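Dephospho-CoA kinase (Mycobacterium paratuberculosis, PDB 6N39) probably catalyses the last step of coenzyme A biosynthesis, the ATP-dependent phosphorylation of the 3'-hydroxyl of dephospho-CoA, and carries a C-terminal GrpB-like domain. Local coordinates at residues A[146-151]-A[181-186]. Sequence-based numbering, arbitrary orientation.
Sequences LRRLVE and LDNSGS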
loop_
_atom_site.group_PDB
_atom_site.type_symbol
_atom_site.label_atom_id
_atom_site.label_comp_id
_atom_site.label_asym_id
_atom_site.label_seq_id
_atom_site.Cartn_x
_atom_site.Cartn_y
_atom_site.Cartn_z
ATOM N N LEU A 146 6.237 26.923 9.737
ATOM C CA LEU A 146 5.848 28.083 10.530
ATOM C C LEU A 146 6.029 29.371 9.748
ATOM O O LEU A 146 5.125 30.212 9.706
ATOM C CB LEU A 146 6.666 28.134 11.817
ATOM C CG LEU A 146 6.144 27.283 12.962
ATOM C CD1 LEU A 146 7.168 27.260 14.081
ATOM C CD2 LEU A 146 4.816 27.847 13.441
ATOM N N ARG A 147 7.221 29.570 9.171
ATOM C CA ARG A 147 7.459 30.775 8.382
ATOM C C ARG A 147 6.420 30.910 7.280
ATOM O O ARG A 147 5.872 31.995 7.067
ATOM C CB ARG A 147 8.872 30.763 7.798
ATOM N N ARG A 148 6.096 29.805 6.607
ATOM C CA ARG A 148 5.140 29.880 5.507
ATOM C C ARG A 148 3.750 30.265 6.002
ATOM O O ARG A 148 3.097 31.132 5.412
ATOM C CB ARG A 148 5.115 28.558 4.738
ATOM C CG ARG A 148 6.455 28.238 4.075
ATOM C CD ARG A 148 6.311 27.431 2.776
ATOM N NE ARG A 148 6.223 26.000 3.012
ATOM C CZ ARG A 148 7.035 25.083 2.490
ATOM N NH1 ARG A 148 8.023 25.419 1.664
ATOM N NH2 ARG A 148 6.842 23.813 2.793
ATOM N N LEU A 149 3.300 29.675 7.112
ATOM C CA LEU A 149 1.952 29.974 7.593
ATOM C C LEU A 149 1.857 31.399 8.136
ATOM O O LEU A 149 0.919 32.135 7.807
ATOM C CB LEU A 149 1.529 28.958 8.653
ATOM C CG LEU A 149 1.256 27.541 8.132
ATOM C CD1 LEU A 149 1.070 26.608 9.303
ATOM C CD2 LEU A 149 0.035 27.497 7.222
ATOM N N VAL A 150 2.821 31.810 8.963
ATOM C CA VAL A 150 2.766 33.140 9.569
ATOM C C VAL A 150 2.937 34.217 8.504
ATOM O O VAL A 150 2.092 35.107 8.362
ATOM C CB VAL A 150 3.819 33.282 10.684
ATOM N N GLU A 151 4.021 34.140 7.721
ATOM C CA GLU A 151 4.394 35.231 6.833
ATOM C C GLU A 151 3.705 35.181 5.471
ATOM O O GLU A 151 3.649 36.211 4.793
ATOM C CB GLU A 151 5.914 35.241 6.644
ATOM C CG GLU A 151 6.693 35.288 7.956
ATOM C CD GLU A 151 8.200 35.232 7.756
ATOM O OE1 GLU A 151 8.651 35.158 6.589
ATOM O OE2 GLU A 151 8.932 35.263 8.770
ATOM N N LEU A 181 8.185 12.832 0.898
ATOM C CA LEU A 181 8.712 13.840 -0.012
ATOM C C LEU A 181 8.982 15.140 0.742
ATOM O O LEU A 181 8.058 15.757 1.282
ATOM C CB LEU A 181 7.721 14.026 -1.161
ATOM C CG LEU A 181 8.226 14.504 -2.499
ATOM C CD1 LEU A 181 7.207 14.188 -3.574
ATOM C CD2 LEU A 181 8.455 15.995 -2.384
ATOM N N ASP A 182 10.249 15.558 0.761
ATOM C CA ASP A 182 10.698 16.685 1.567
ATOM C C ASP A 182 10.516 17.980 0.781
ATOM O O ASP A 182 11.097 18.146 -0.296
ATOM C CB ASP A 182 12.161 16.489 1.978
ATOM C CG ASP A 182 12.667 17.570 2.944
ATOM O OD1 ASP A 182 11.969 18.576 3.189
ATOM O OD2 ASP A 182 13.788 17.410 3.465
ATOM N N ASN A 183 9.707 18.892 1.319
ATOM C CA ASN A 183 9.484 20.187 0.687
ATOM C C ASN A 183 10.049 21.299 1.564
ATOM O O ASN A 183 9.382 22.307 1.817
ATOM C CB ASN A 183 7.990 20.412 0.408
ATOM C CG ASN A 183 7.711 21.730 -0.315
ATOM O OD1 ASN A 183 8.510 22.181 -1.135
ATOM N ND2 ASN A 183 6.586 22.361 0.010
ATOM N N SER A 184 11.285 21.128 2.033
ATOM C CA SER A 184 11.931 22.188 2.798
ATOM C C SER A 184 12.606 23.232 1.918
ATOM O O SER A 184 13.001 24.280 2.437
ATOM C CB SER A 184 12.968 21.604 3.762
ATOM O OG SER A 184 12.364 20.774 4.739
ATOM N N GLY A 185 12.747 22.983 0.621
ATOM C CA GLY A 185 13.491 23.849 -0.278
ATOM C C GLY A 185 12.614 24.786 -1.080
ATOM O O GLY A 185 11.525 25.182 -0.650
ATOM N N SER A 186 13.088 25.136 -2.272
ATOM C CA SER A 186 12.428 26.119 -3.114
ATOM C C SER A 186 11.274 25.486 -3.881
ATOM O O SER A 186 11.176 24.263 -3.975
ATOM C CB SER A 186 13.430 26.719 -4.096
ATOM O OG SER A 186 13.837 25.743 -5.054
#
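R148 on helix 142-153 faces the loop that follows strand 179-182, where N183 and G185 lie, and the two backbones stay well apart, the nearest CA atoms being those of R148 and S184 at 10.6 Å. One long side chain therefore makes the crossing. The guanidinium of R148 meets the backbone carbonyl of N183 with its terminal nitrogens: NH2 donates to N183 O at 3.1 Å with an N-H...O angle of 154°, and NH1 adds a weak bond of 3.4 Å to the same oxygen. This forked grip brings N183 O to the guanidinium edge, close to its plane. G185 O lies near that edge too, 4.2 Å from R148 NH1. Arginine suits the place because it combines reach with several donors.

In P-loop kinases of this kind, the loop after the last strand of the parallel sheet lies beside the Walker A loop, and here both residues of the contact also hold that loop: R148 NE bonds to G19 O and N183 ND2 to A20 O, in the predicted ATP-binding segment. CG of N183 stands anti to the backbone N (chi1 -177°), which carries ND2 to A20 O. N183 ND2 and R148 NH2 come within 3.1 Å, but as two donors they do not bond; each is drawn there by its own acceptor. The amide and guanidinium planes are 24° apart. Asparagine fits this buried spot by offering a short side-chain donor to A20 while its main chain accepts from R148.

The bend beyond N183 is braced by D182, whose OD1 accepts a hydrogen bond from S184 OG at 2.7 Å through its syn lone pair. S184 OG in turn accepts from D141 N, just before helix 142-153.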